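Local structure of hypothetical protein, similar to alpha-acetolactate decarboxylase (Staphylococcus aureus subsp. aureus, 1XV2) at residues L90-Q95 with T120-H125; Y9-L14 with G24-N29; P130-P135 with I140-R145; H211-V214 with T218-K221; Y136-D141 with K223-D228. The protein probably acts as a zinc-containing alpha-acetolactate decarboxylase, an enzyme that converts alpha-acetolactate to acetoin. All coordinates share one frame; numbering follows the deposited sequence.

Interaction 1 (L90-Q95 with T120-H125); sequences LQQLSQ and TFKHMH
Gln-92 and Lys-122 each sit at a beta bulge where strands 86-94 and 120-127 of the curled antiparallel sheet turn a corner, and their side chains meet across the surface between the two corners. In the first strand Gln-92 and Leu-93 both face Val-195, a G1 bulge, and Gln-92 takes the positive phi of 41° that belongs to its first position. In the second, Lys-122 and His-123 both face Glu-194, a classic bulge. The two strands thus bend over the same partner strand, 187-195. At the corners the backbones stay well apart, with the CA atoms of Gln-92 and Lys-122 separated by 7.9 Å, and the side chains span the gap.

Lys-122 NZ donates to Gln-92 OE1 at 2.7 Å, lying in the carbonyl plane on a lone pair of the amide oxygen. A bend at the third torsion of the lysine (chi3 66°) swings CE and NZ round so that NZ reaches this oxygen. The methylenes pass close to the amide as well: Lys-122 CD comes within 3.1 Å of Gln-92 OE1 and 3.7 Å of Gln-92 CD. The glutamine is likewise bent, at chi2, and the two chains cross at about a right angle. Both side chains also rest on Asp-196, in the loop that follows strand 187-195.

A cationic donor here meets a neutral amide oxygen, while Lys-122 also touches Glu-194 and Asp-196, whose negative charges would probably favour the ammonium form.

Interaction 2 (Y9-L14 with G24-N29); sequences YQHGTL and GTATIN
The imidazole of His-11 overlaps the methyl group of Ala-26, whose CB stands almost squarely over one face of the ring. The CB lies 3.3 Å from the ring centroid of His-11 and only 16° off the ring normal, a CH-pi contact, and the nearest ring atom, His-11 NE2, is 3.2 Å from Ala-26 CB. That is tight packing for a methyl on a ring. At the ring edge, near its plane, Thr-25 supplies a polar partner: His-11 NE2 and Thr-25 OG1 are 2.6 Å apart, a short hydrogen bond with an angle of 159° in which either atom could be the donor.

Two successive residues, Thr-25 just ahead of the short strand 26-27 and Ala-26 within it, can offer both an edge and a face contact because they form a classic beta bulge opposite Val-74, so both side chains turn toward the histidine. Thr-25 places OG1 between its backbone N and carbonyl carbon (chi1 56°), which brings the hydroxyl to the ring while CG2 stays beside the backbone N. His-11 ends strand 7-11 of the mixed sheet, and its CG, anti to the backbone N at chi1 174°, carries the ring across to strand 26-27.

The other ring nitrogen, ND1, is hydrogen-bonded to ND1 of His-211 on the adjacent parallel strand, so both nitrogens of this buried imidazole have partners and its rotation is fixed from two sides. Thr-25 OG1 has a further, weak bond to Val-74 O. The side chain of His-11 lies about 14 Å from the bound zinc ion.

Interaction 3 (P130-P135 with I140-R145); sequences PAQQPP and IDSARR
Pro-130, Ala-131 and Gln-132 meet Ser-142 and Arg-145 in a mainly polar, partly buried contact, in which the loop leaving strand 120-127 folds back on the short helix 140-143, next in the chain, and on the turn beyond it. The proline ring packs its CH groups against polar atoms: Pro-130 CG touches the backbone carbonyl Ser-142 O at 3.3 Å and lies over one face of the Arg-145 guanidinium, 3.8 Å above its plane and displaced toward the rim. The side chain of Pro-130 lies about 11 Å from the bound zinc ion. The arginine runs extended from CG to NE, which stretches its head back along the loop. There NH2 donates to Ala-131 O at 3.1 Å. The acceptor lies in the guanidinium plane, whereas the donor stands 47° above the carbonyl plane and so misses the lone pairs.

Water 2 adds a second link between the same two residues, donating to Ala-131 O at 2.8 Å and accepting from Arg-145 NH1 at 3.0 Å. Water 1 bridges Ser-142 OG and Pro-130 O, its distance to the hydroxyl being unusually short. The serine also accepts from the amide of Gln-132, which is held at its other end, where OE1 receives the backbone N of Thr-137, so its flip is settled. Gln-132 NE2 reaches Ser-142 OG at 2.9 Å, with an N-H...O angle of 171° and the oxygen lying in the amide plane.

Interaction 4 (H211-V214 with T218-K221); sequences HFPV and TFVK
Apolar contacts dominate, and Phe-219 of helix 217-221 makes most of them. Pro-213 sits over one face of its ring: CG is 4.1 Å from the Phe-219 ring centroid, 29° off the normal, an off-centre CH-pi contact, and approaches CD2 of the same ring at 3.7 Å. Phe-212 comes in at another point, its CD1 being 4.0 Å from Phe-219 CZ, which lies at the edge of the Phe-212 ring. With CG anti to the backbone N (chi1 176°), Phe-219 projects from the helix toward both residues.

Contacts with the backbone are fewer. Val-220 CG2 rests 3.5 Å from Val-214 O. The loop itself is bent by an inverse gamma turn centred on Pro-213, closed by Val-214 N to Phe-212 O at 2.9 Å, a bend consistent with the proline ring's position against Phe-219.

The second subunit covers the group: Leu-111 of that chain packs on both Phe-212 and Phe-219. The chemistry is therefore apolar packing between the segments, completed at the dimer interface, with polar bonds to the second subunit made at its margin by the carbonyls of Phe-219 (to Asn-110 of that chain) and Val-220 (to its Ser-108) and by His-211 (to its Glu-206).

Interaction 5 (Y136-D141 with K223-D228); sequences YTRLID and KIDYKD
Arg-138 is the residue through which 136-141 touches 223-228, its guanidinium crossing to the backbone of the loop that links helices 217-221 and 229-236. Along that loop, Ile-224 turns its side chain away from the arginine and lays CG2 over one face of the Tyr-226 ring, toward its rim.

Asp-225 comes next and makes the main bond. Arg-138 NH1 donates to Asp-225 O at 3.0 Å with an N-H...O angle of 149°, the donor tilted 20° from the carbonyl plane. The arginine side chain reaches it by bending at chi3 (68°). The carboxylate of Asp-225 is near but does not pair: OD2 lies 4.1 Å from Arg-138 NH1, well out of the guanidinium plane, so the attraction is probably only electrostatic. Its OD1 instead accepts a weak bond from Lys-227 N at 3.3 Å, two residues on.

Tyr-226 directs its side chain away from 136-141, and its OH bonds Thr-16 OG1. Lys-227 follows, with its carbonyl O 3.6 Å from Arg-138 NH2, and its NZ forms a salt bridge with Asp-228 OD2 at 3.1 Å. That pair sits at the surface, just ahead of helix 229-236.

The same arginine carries a stronger partner, since NH2 forms a salt bridge with Glu-232. Arg-138 thus links the segment ahead of helix 140-143 to both the 223-228 loop and helix 229-236, while Leu-139 packs on Leu-17 and Met-18 of helix 14-18.

Interaction 2 is buried, a histidine with a methyl over its face and a hydroxyl at its edge, whereas interactions 1 and 5 are surface contacts in which one cationic side chain donates to a neutral oxygen, of a side-chain amide in 1 and of the backbone in 5. Interactions 3 and 4 are partly buried and contrast in chemistry: one uses an arginine, a serine and two waters, the other aromatic and proline packing beside the second subunit. Interactions 2 and 4 touch where strand 7-11 and the residue after it pair with His-211. Interactions 3 and 5 share helix 140-143, and interaction 4 nests in the loop closed by 5. Interaction 1 stands apart, on the curled antiparallel sheet.

Interaction 1 (L90-Q95 with T120-H125)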
# COMPACT_ATOMS: atom_id res chain seq x y z
N LEU A 90 21.46 18.62 13.90
CA LEU A 90 20.74 19.82 13.49
C LEU A 90 20.59 20.71 14.71
O LEU A 90 20.41 20.22 15.83
CB LEU A 90 19.36 19.47 12.93
CG LEU A 90 19.29 18.76 11.58
CD1 LEU A 90 17.83 18.55 11.18
CD2 LEU A 90 20.02 19.58 10.53
N GLN A 91 20.66 22.02 14.51
CA GLN A 91 20.53 22.96 15.61
C GLN A 91 19.77 24.21 15.22
O GLN A 91 19.82 24.65 14.07
CB GLN A 91 21.92 23.38 16.11
CG GLN A 91 22.80 22.24 16.58
CD GLN A 91 24.19 22.72 16.97
OE1 GLN A 91 24.90 23.32 16.16
NE2 GLN A 91 24.57 22.47 18.22
N GLN A 92 19.05 24.78 16.18
CA GLN A 92 18.29 26.01 15.98
C GLN A 92 17.56 26.08 14.64
O GLN A 92 17.86 26.95 13.81
CB GLN A 92 19.23 27.21 16.09
CG GLN A 92 19.97 27.32 17.42
CD GLN A 92 19.03 27.55 18.59
OE1 GLN A 92 18.09 28.34 18.49
NE2 GLN A 92 19.29 26.88 19.70
N LEU A 93 16.61 25.17 14.42
CA LEU A 93 15.84 25.14 13.18
C LEU A 93 14.36 24.89 13.41
O LEU A 93 13.96 24.23 14.38
CB LEU A 93 16.38 24.06 12.24
CG LEU A 93 17.81 24.19 11.72
CD1 LEU A 93 18.12 23.00 10.81
CD2 LEU A 93 17.98 25.50 10.95
N SER A 94 13.54 25.41 12.51
CA SER A 94 12.09 25.27 12.57
C SER A 94 11.69 23.89 12.06
O SER A 94 12.50 23.18 11.48
CB SER A 94 11.42 26.33 11.70
OG SER A 94 11.80 26.15 10.34
N GLN A 95 10.43 23.52 12.28
CA GLN A 95 9.94 22.23 11.82
C GLN A 95 10.11 22.12 10.30
O GLN A 95 10.65 21.13 9.81
CB GLN A 95 8.47 22.04 12.21
CG GLN A 95 7.76 20.96 11.43
CD GLN A 95 6.42 20.56 12.03
OE1 GLN A 95 6.36 19.75 12.95
NE2 GLN A 95 5.34 21.13 11.50
N THR A 120 17.32 18.18 22.43
CA THR A 120 16.56 19.24 23.07
C THR A 120 15.73 20.02 22.05
O THR A 120 16.18 20.27 20.93
CB THR A 120 17.49 20.22 23.82
OG1 THR A 120 18.46 20.73 22.90
CG2 THR A 120 18.19 19.52 24.97
N PHE A 121 14.52 20.39 22.43
CA PHE A 121 13.63 21.13 21.55
C PHE A 121 13.25 22.45 22.18
O PHE A 121 12.75 22.49 23.30
CB PHE A 121 12.37 20.32 21.27
CG PHE A 121 12.63 19.05 20.52
CD1 PHE A 121 12.63 19.04 19.12
CD2 PHE A 121 12.92 17.87 21.20
CE1 PHE A 121 12.91 17.87 18.42
CE2 PHE A 121 13.20 16.70 20.50
CZ PHE A 121 13.19 16.70 19.11
N LYS A 122 13.50 23.54 21.45
CA LYS A 122 13.17 24.87 21.95
C LYS A 122 11.67 24.97 22.10
O LYS A 122 11.17 25.58 23.04
CB LYS A 122 13.65 25.94 20.97
CG LYS A 122 15.12 25.83 20.61
CD LYS A 122 15.58 27.03 19.79
CE LYS A 122 15.53 28.30 20.62
NZ LYS A 122 16.12 29.47 19.89
N HIS A 123 10.95 24.37 21.16
CA HIS A 123 9.49 24.39 21.18
C HIS A 123 8.92 23.04 20.74
O HIS A 123 9.44 22.41 19.82
CB HIS A 123 8.99 25.51 20.26
CG HIS A 123 7.50 25.59 20.14
ND1 HIS A 123 6.68 25.77 21.23
CD2 HIS A 123 6.69 25.53 19.06
CE1 HIS A 123 5.42 25.82 20.83
NE2 HIS A 123 5.40 25.67 19.51
N MSE A 124 7.86 22.60 21.40
CA MSE A 124 7.21 21.34 21.06
C MSE A 124 5.71 21.57 21.18
O MSE A 124 5.23 22.10 22.18
CB MSE A 124 7.67 20.22 22.00
CG MSE A 124 7.07 18.84 21.72
SE MSE A 124 7.29 18.18 19.91
CE MSE A 124 9.20 17.90 19.90
N HIS A 125 4.97 21.17 20.15
CA HIS A 125 3.52 21.33 20.11
C HIS A 125 2.88 20.02 19.66
O HIS A 125 3.10 19.58 18.53
CB HIS A 125 3.17 22.47 19.14
CG HIS A 125 1.70 22.74 19.01
ND1 HIS A 125 1.20 23.74 18.21
CD2 HIS A 125 0.63 22.13 19.57
CE1 HIS A 125 -0.12 23.75 18.29
NE2 HIS A 125 -0.49 22.78 19.10

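Interaction 2 (Y9-L14 with G24-N29)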
# COMPACT_ATOMS: atom_id res chain seq x y z
N TYR A 9 6.30 -1.92 8.71
CA TYR A 9 5.08 -2.68 8.96
C TYR A 9 3.92 -1.77 9.35
O TYR A 9 4.06 -0.90 10.21
CB TYR A 9 5.31 -3.68 10.09
CG TYR A 9 4.11 -4.55 10.40
CD1 TYR A 9 3.84 -5.70 9.67
CD2 TYR A 9 3.24 -4.21 11.45
CE1 TYR A 9 2.75 -6.52 9.97
CE2 TYR A 9 2.14 -5.02 11.76
CZ TYR A 9 1.91 -6.17 11.02
OH TYR A 9 0.84 -6.98 11.33
N GLN A 10 2.78 -1.98 8.71
CA GLN A 10 1.61 -1.18 9.03
C GLN A 10 0.38 -2.06 9.23
O GLN A 10 0.10 -2.94 8.42
CB GLN A 10 1.35 -0.14 7.93
CG GLN A 10 0.22 0.83 8.26
CD GLN A 10 0.21 2.07 7.37
OE1 GLN A 10 0.93 3.04 7.62
NE2 GLN A 10 -0.61 2.04 6.33
N HIS A 11 -0.32 -1.82 10.33
CA HIS A 11 -1.53 -2.56 10.63
C HIS A 11 -2.68 -1.59 10.41
O HIS A 11 -2.78 -0.57 11.09
CB HIS A 11 -1.55 -3.05 12.08
CG HIS A 11 -2.84 -3.69 12.48
ND1 HIS A 11 -3.20 -4.96 12.07
CD2 HIS A 11 -3.89 -3.21 13.18
CE1 HIS A 11 -4.41 -5.24 12.51
NE2 HIS A 11 -4.85 -4.19 13.19
N GLY A 12 -3.55 -1.91 9.45
CA GLY A 12 -4.66 -1.02 9.16
C GLY A 12 -4.11 0.15 8.37
O GLY A 12 -2.92 0.19 8.06
N THR A 13 -4.97 1.11 8.05
CA THR A 13 -4.54 2.28 7.28
C THR A 13 -5.10 3.58 7.85
O THR A 13 -6.06 3.57 8.62
CB THR A 13 -4.98 2.16 5.80
OG1 THR A 13 -6.41 2.11 5.74
CG2 THR A 13 -4.43 0.89 5.18
N LEU A 14 -4.51 4.70 7.46
CA LEU A 14 -4.96 6.00 7.94
C LEU A 14 -6.32 6.36 7.35
O LEU A 14 -7.18 6.89 8.05
CB LEU A 14 -3.94 7.08 7.58
CG LEU A 14 -4.31 8.50 8.01
CD1 LEU A 14 -4.54 8.55 9.51
CD2 LEU A 14 -3.20 9.45 7.60
N GLY A 24 -10.32 -1.73 17.98
CA GLY A 24 -8.98 -2.24 18.15
C GLY A 24 -8.93 -3.59 17.46
O GLY A 24 -9.75 -4.46 17.76
N THR A 25 -8.00 -3.77 16.53
CA THR A 25 -7.93 -5.03 15.80
C THR A 25 -6.60 -5.77 15.92
O THR A 25 -6.44 -6.87 15.40
CB THR A 25 -8.22 -4.79 14.31
OG1 THR A 25 -7.31 -3.81 13.81
CG2 THR A 25 -9.64 -4.31 14.13
N ALA A 26 -5.64 -5.14 16.60
CA ALA A 26 -4.34 -5.74 16.81
C ALA A 26 -3.87 -5.38 18.22
O ALA A 26 -4.27 -4.35 18.77
CB ALA A 26 -3.34 -5.24 15.77
N THR A 27 -3.04 -6.23 18.79
CA THR A 27 -2.53 -6.03 20.14
C THR A 27 -1.18 -5.31 20.14
O THR A 27 -0.40 -5.43 19.19
CB THR A 27 -2.40 -7.41 20.83
OG1 THR A 27 -3.47 -7.57 21.77
CG2 THR A 27 -1.07 -7.56 21.52
N ILE A 28 -0.90 -4.55 21.20
CA ILE A 28 0.37 -3.85 21.31
C ILE A 28 1.51 -4.86 21.20
O ILE A 28 2.48 -4.64 20.47
CB ILE A 28 0.50 -3.12 22.67
CG1 ILE A 28 -0.35 -1.85 22.66
CG2 ILE A 28 1.97 -2.77 22.94
CD1 ILE A 28 0.13 -0.78 21.68
N ASN A 29 1.38 -5.97 21.93
CA ASN A 29 2.38 -7.03 21.92
C ASN A 29 2.59 -7.58 20.51
O ASN A 29 3.72 -7.88 20.11
CB ASN A 29 1.96 -8.17 22.85
CG ASN A 29 2.12 -7.82 24.33
OD1 ASN A 29 1.62 -8.52 25.20
ND2 ASN A 29 2.83 -6.73 24.61

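Interaction 3 (P130-P135 with I140-R145)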
# COMPACT_ATOMS: atom_id res chain seq x y z
N PRO A 130 -8.53 12.71 21.34
CA PRO A 130 -9.52 12.30 22.34
C PRO A 130 -10.23 11.02 21.91
O PRO A 130 -10.59 10.86 20.74
CB PRO A 130 -10.46 13.51 22.40
CG PRO A 130 -10.42 14.02 21.00
CD PRO A 130 -8.95 13.94 20.65
N ALA A 131 -10.40 10.10 22.85
CA ALA A 131 -11.03 8.82 22.56
C ALA A 131 -12.52 8.94 22.22
O ALA A 131 -13.21 9.85 22.67
CB ALA A 131 -10.84 7.88 23.74
N GLN A 132 -12.99 8.00 21.40
CA GLN A 132 -14.39 7.94 21.00
C GLN A 132 -14.96 6.65 21.58
O GLN A 132 -14.23 5.70 21.83
CB GLN A 132 -14.53 7.88 19.48
CG GLN A 132 -14.83 9.20 18.79
CD GLN A 132 -15.19 9.00 17.33
OE1 GLN A 132 -16.08 8.21 17.00
NE2 GLN A 132 -14.51 9.71 16.44
N GLN A 133 -16.27 6.62 21.79
CA GLN A 133 -16.95 5.43 22.30
C GLN A 133 -17.89 4.99 21.19
O GLN A 133 -18.53 5.82 20.54
CB GLN A 133 -17.75 5.75 23.56
CG GLN A 133 -16.91 6.24 24.74
CD GLN A 133 -15.83 5.25 25.13
OE1 GLN A 133 -16.10 4.06 25.33
NE2 GLN A 133 -14.59 5.73 25.24
N PRO A 134 -17.99 3.67 20.95
CA PRO A 134 -18.88 3.17 19.89
C PRO A 134 -20.36 3.44 20.20
O PRO A 134 -20.76 3.47 21.36
CB PRO A 134 -18.56 1.67 19.86
CG PRO A 134 -18.18 1.38 21.27
CD PRO A 134 -17.31 2.56 21.63
N PRO A 135 -21.17 3.67 19.16
CA PRO A 135 -20.84 3.69 17.73
C PRO A 135 -19.89 4.82 17.36
O PRO A 135 -20.03 5.94 17.84
CB PRO A 135 -22.21 3.84 17.07
CG PRO A 135 -22.93 4.71 18.04
CD PRO A 135 -22.58 4.05 19.36
N ILE A 140 -12.30 12.76 12.02
CA ILE A 140 -12.15 14.21 11.92
C ILE A 140 -12.87 14.91 13.07
O ILE A 140 -12.47 16.00 13.49
CB ILE A 140 -12.69 14.74 10.57
CG1 ILE A 140 -12.41 16.23 10.43
CG2 ILE A 140 -14.19 14.47 10.47
CD1 ILE A 140 -10.93 16.58 10.45
N ASP A 141 -13.93 14.28 13.57
CA ASP A 141 -14.71 14.85 14.66
C ASP A 141 -13.91 14.88 15.95
O ASP A 141 -14.09 15.76 16.78
CB ASP A 141 -16.00 14.05 14.88
CG ASP A 141 -16.90 14.04 13.65
OD1 ASP A 141 -17.06 15.10 13.01
OD2 ASP A 141 -17.44 12.96 13.32
N SER A 142 -13.02 13.90 16.12
CA SER A 142 -12.19 13.84 17.31
C SER A 142 -11.12 14.91 17.23
O SER A 142 -10.88 15.65 18.19
CB SER A 142 -11.54 12.46 17.43
OG SER A 142 -12.53 11.46 17.60
N ALA A 143 -10.48 15.00 16.07
CA ALA A 143 -9.42 15.98 15.85
C ALA A 143 -9.89 17.42 16.08
O ALA A 143 -9.13 18.25 16.55
CB ALA A 143 -8.86 15.83 14.43
N ARG A 144 -11.14 17.70 15.74
CA ARG A 144 -11.68 19.04 15.90
C ARG A 144 -11.98 19.44 17.35
O ARG A 144 -12.35 20.58 17.62
CB ARG A 144 -12.94 19.20 15.04
CG ARG A 144 -12.63 19.31 13.56
CD ARG A 144 -13.88 19.21 12.71
NE ARG A 144 -13.57 19.40 11.29
CZ ARG A 144 -14.41 19.10 10.30
NH1 ARG A 144 -15.61 18.60 10.57
NH2 ARG A 144 -14.04 19.30 9.04
N ARG A 145 -11.81 18.50 18.27
CA ARG A 145 -12.05 18.78 19.69
C ARG A 145 -10.86 18.27 20.50
O ARG A 145 -10.93 18.13 21.72
CB ARG A 145 -13.34 18.10 20.17
CG ARG A 145 -13.31 16.58 20.15
CD ARG A 145 -14.69 16.00 20.48
NE ARG A 145 -14.71 14.54 20.44
CZ ARG A 145 -14.31 13.74 21.42
NH1 ARG A 145 -13.85 14.26 22.56
NH2 ARG A 145 -14.36 12.42 21.27
O HOH W 1 -11.42 9.36 18.45
O HOH W 2 -13.13 11.98 24.45

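Interaction 4 (H211-V214 with T218-K221)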
# COMPACT_ATOMS: atom_id res chain seq x y z
N HIS A 211 -0.76 -4.97 6.76
CA HIS A 211 -1.56 -6.03 7.36
C HIS A 211 -2.99 -5.57 7.57
O HIS A 211 -3.24 -4.43 7.97
CB HIS A 211 -0.93 -6.46 8.69
CG HIS A 211 -1.66 -7.57 9.37
ND1 HIS A 211 -2.41 -7.39 10.51
CD2 HIS A 211 -1.74 -8.89 9.08
CE1 HIS A 211 -2.93 -8.54 10.89
NE2 HIS A 211 -2.54 -9.47 10.04
N PHE A 212 -3.94 -6.46 7.28
CA PHE A 212 -5.36 -6.18 7.39
C PHE A 212 -6.03 -7.07 8.44
O PHE A 212 -5.69 -8.24 8.57
CB PHE A 212 -6.05 -6.41 6.04
CG PHE A 212 -5.55 -5.53 4.93
CD1 PHE A 212 -6.27 -4.40 4.54
CD2 PHE A 212 -4.38 -5.85 4.25
CE1 PHE A 212 -5.82 -3.59 3.50
CE2 PHE A 212 -3.92 -5.04 3.20
CZ PHE A 212 -4.64 -3.91 2.83
N PRO A 213 -7.00 -6.52 9.20
CA PRO A 213 -7.71 -7.30 10.23
C PRO A 213 -8.80 -8.18 9.61
O PRO A 213 -9.99 -7.90 9.74
CB PRO A 213 -8.28 -6.21 11.13
CG PRO A 213 -8.59 -5.11 10.15
CD PRO A 213 -7.35 -5.09 9.27
N VAL A 214 -8.38 -9.25 8.95
CA VAL A 214 -9.32 -10.16 8.30
C VAL A 214 -10.28 -10.88 9.25
O VAL A 214 -11.28 -11.44 8.81
CB VAL A 214 -8.56 -11.22 7.47
CG1 VAL A 214 -7.75 -10.54 6.39
CG2 VAL A 214 -7.64 -12.03 8.38
N THR A 218 -16.43 -6.04 11.69
CA THR A 218 -16.82 -4.69 11.31
C THR A 218 -16.06 -4.24 10.06
O THR A 218 -16.65 -3.68 9.13
CB THR A 218 -16.58 -3.69 12.45
OG1 THR A 218 -17.33 -4.10 13.60
CG2 THR A 218 -17.03 -2.30 12.04
N PHE A 219 -14.76 -4.49 10.04
CA PHE A 219 -13.94 -4.13 8.89
C PHE A 219 -14.39 -4.93 7.66
O PHE A 219 -14.67 -4.36 6.60
CB PHE A 219 -12.46 -4.41 9.17
CG PHE A 219 -11.56 -4.15 8.00
CD1 PHE A 219 -11.35 -2.85 7.54
CD2 PHE A 219 -10.96 -5.20 7.32
CE1 PHE A 219 -10.56 -2.60 6.42
CE2 PHE A 219 -10.17 -4.97 6.19
CZ PHE A 219 -9.97 -3.67 5.74
N VAL A 220 -14.46 -6.25 7.81
CA VAL A 220 -14.88 -7.13 6.73
C VAL A 220 -16.19 -6.71 6.05
O VAL A 220 -16.26 -6.59 4.83
CB VAL A 220 -15.02 -8.59 7.24
CG1 VAL A 220 -15.82 -9.43 6.26
CG2 VAL A 220 -13.65 -9.21 7.44
N LYS A 221 -17.23 -6.49 6.86
CA LYS A 221 -18.55 -6.13 6.34
C LYS A 221 -18.81 -4.65 6.06
O LYS A 221 -19.80 -4.30 5.41
CB LYS A 221 -19.63 -6.61 7.31
CG LYS A 221 -19.71 -8.10 7.54
CD LYS A 221 -20.85 -8.39 8.49
CE LYS A 221 -21.05 -9.88 8.72
NZ LYS A 221 -22.22 -10.12 9.63

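Interaction 5 (Y136-D141 with K223-D228)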
# COMPACT_ATOMS: atom_id res chain seq x y z
N TYR A 136 -18.92 4.52 16.50
CA TYR A 136 -17.92 5.50 16.08
C TYR A 136 -18.37 6.41 14.95
O TYR A 136 -19.33 6.13 14.23
CB TYR A 136 -16.64 4.77 15.67
CG TYR A 136 -16.02 3.95 16.76
CD1 TYR A 136 -15.58 4.55 17.95
CD2 TYR A 136 -15.86 2.57 16.62
CE1 TYR A 136 -14.99 3.79 18.96
CE2 TYR A 136 -15.27 1.81 17.62
CZ TYR A 136 -14.84 2.42 18.79
OH TYR A 136 -14.25 1.67 19.78
N THR A 137 -17.65 7.52 14.79
CA THR A 137 -17.92 8.50 13.74
C THR A 137 -16.59 8.73 13.03
O THR A 137 -15.57 8.14 13.40
CB THR A 137 -18.39 9.85 14.29
OG1 THR A 137 -17.35 10.44 15.07
CG2 THR A 137 -19.63 9.67 15.16
N ARG A 138 -16.59 9.59 12.01
CA ARG A 138 -15.36 9.89 11.29
C ARG A 138 -14.37 10.53 12.26
O ARG A 138 -14.74 11.40 13.05
CB ARG A 138 -15.66 10.82 10.11
CG ARG A 138 -16.67 10.23 9.12
CD ARG A 138 -16.81 11.10 7.88
NE ARG A 138 -15.60 11.09 7.07
CZ ARG A 138 -15.19 10.05 6.35
NH1 ARG A 138 -15.89 8.93 6.33
NH2 ARG A 138 -14.06 10.13 5.65
N LEU A 139 -13.12 10.09 12.19
CA LEU A 139 -12.08 10.58 13.09
C LEU A 139 -11.87 12.10 13.09
O LEU A 139 -11.32 12.66 14.04
CB LEU A 139 -10.76 9.88 12.78
CG LEU A 139 -9.66 10.03 13.82
CD1 LEU A 139 -10.18 9.60 15.18
CD2 LEU A 139 -8.46 9.19 13.42
N ILE A 140 -12.30 12.76 12.02
CA ILE A 140 -12.15 14.21 11.92
C ILE A 140 -12.87 14.91 13.07
O ILE A 140 -12.47 16.00 13.49
CB ILE A 140 -12.69 14.74 10.57
CG1 ILE A 140 -12.41 16.23 10.43
CG2 ILE A 140 -14.19 14.47 10.47
CD1 ILE A 140 -10.93 16.58 10.45
N ASP A 141 -13.93 14.28 13.57
CA ASP A 141 -14.71 14.85 14.66
C ASP A 141 -13.91 14.88 15.95
O ASP A 141 -14.09 15.76 16.78
CB ASP A 141 -16.00 14.05 14.88
CG ASP A 141 -16.90 14.04 13.65
OD1 ASP A 141 -17.06 15.10 13.01
OD2 ASP A 141 -17.44 12.96 13.32
N LYS A 223 -18.97 -0.85 4.66
CA LYS A 223 -19.02 -0.18 3.38
C LYS A 223 -18.33 1.14 3.71
O LYS A 223 -18.96 2.08 4.17
CB LYS A 223 -20.47 0.08 2.94
CG LYS A 223 -20.58 0.78 1.59
CD LYS A 223 -22.03 0.85 1.12
CE LYS A 223 -22.15 1.57 -0.21
NZ LYS A 223 -21.69 2.98 -0.12
N ILE A 224 -17.02 1.18 3.48
CA ILE A 224 -16.22 2.35 3.81
C ILE A 224 -16.36 3.52 2.85
O ILE A 224 -16.15 3.39 1.65
CB ILE A 224 -14.72 1.95 3.91
CG1 ILE A 224 -14.58 0.68 4.75
CG2 ILE A 224 -13.93 3.08 4.55
CD1 ILE A 224 -13.17 0.13 4.83
N ASP A 225 -16.71 4.68 3.40
CA ASP A 225 -16.86 5.90 2.61
C ASP A 225 -15.60 6.74 2.77
O ASP A 225 -15.32 7.25 3.85
CB ASP A 225 -18.08 6.70 3.07
CG ASP A 225 -18.18 8.06 2.39
OD1 ASP A 225 -18.07 8.12 1.14
OD2 ASP A 225 -18.38 9.07 3.09
N TYR A 226 -14.86 6.90 1.68
CA TYR A 226 -13.62 7.66 1.70
C TYR A 226 -13.79 9.08 1.17
O TYR A 226 -12.82 9.80 0.96
CB TYR A 226 -12.55 6.93 0.90
CG TYR A 226 -12.10 5.63 1.53
CD1 TYR A 226 -11.33 5.63 2.69
CD2 TYR A 226 -12.44 4.41 0.97
CE1 TYR A 226 -10.91 4.43 3.28
CE2 TYR A 226 -12.03 3.21 1.54
CZ TYR A 226 -11.26 3.23 2.70
OH TYR A 226 -10.86 2.04 3.26
N LYS A 227 -15.05 9.48 0.98
CA LYS A 227 -15.36 10.81 0.48
C LYS A 227 -14.68 11.86 1.35
O LYS A 227 -14.85 11.88 2.57
CB LYS A 227 -16.88 11.01 0.50
CG LYS A 227 -17.36 12.32 -0.10
CD LYS A 227 -18.89 12.37 -0.14
CE LYS A 227 -19.40 13.70 -0.68
NZ LYS A 227 -19.04 14.85 0.19
N ASP A 228 -13.89 12.72 0.71
CA ASP A 228 -13.17 13.80 1.39
C ASP A 228 -12.10 13.34 2.38
O ASP A 228 -11.57 14.16 3.13
CB ASP A 228 -14.15 14.72 2.14
CG ASP A 228 -15.14 15.39 1.21
OD1 ASP A 228 -14.72 15.90 0.15
OD2 ASP A 228 -16.34 15.41 1.56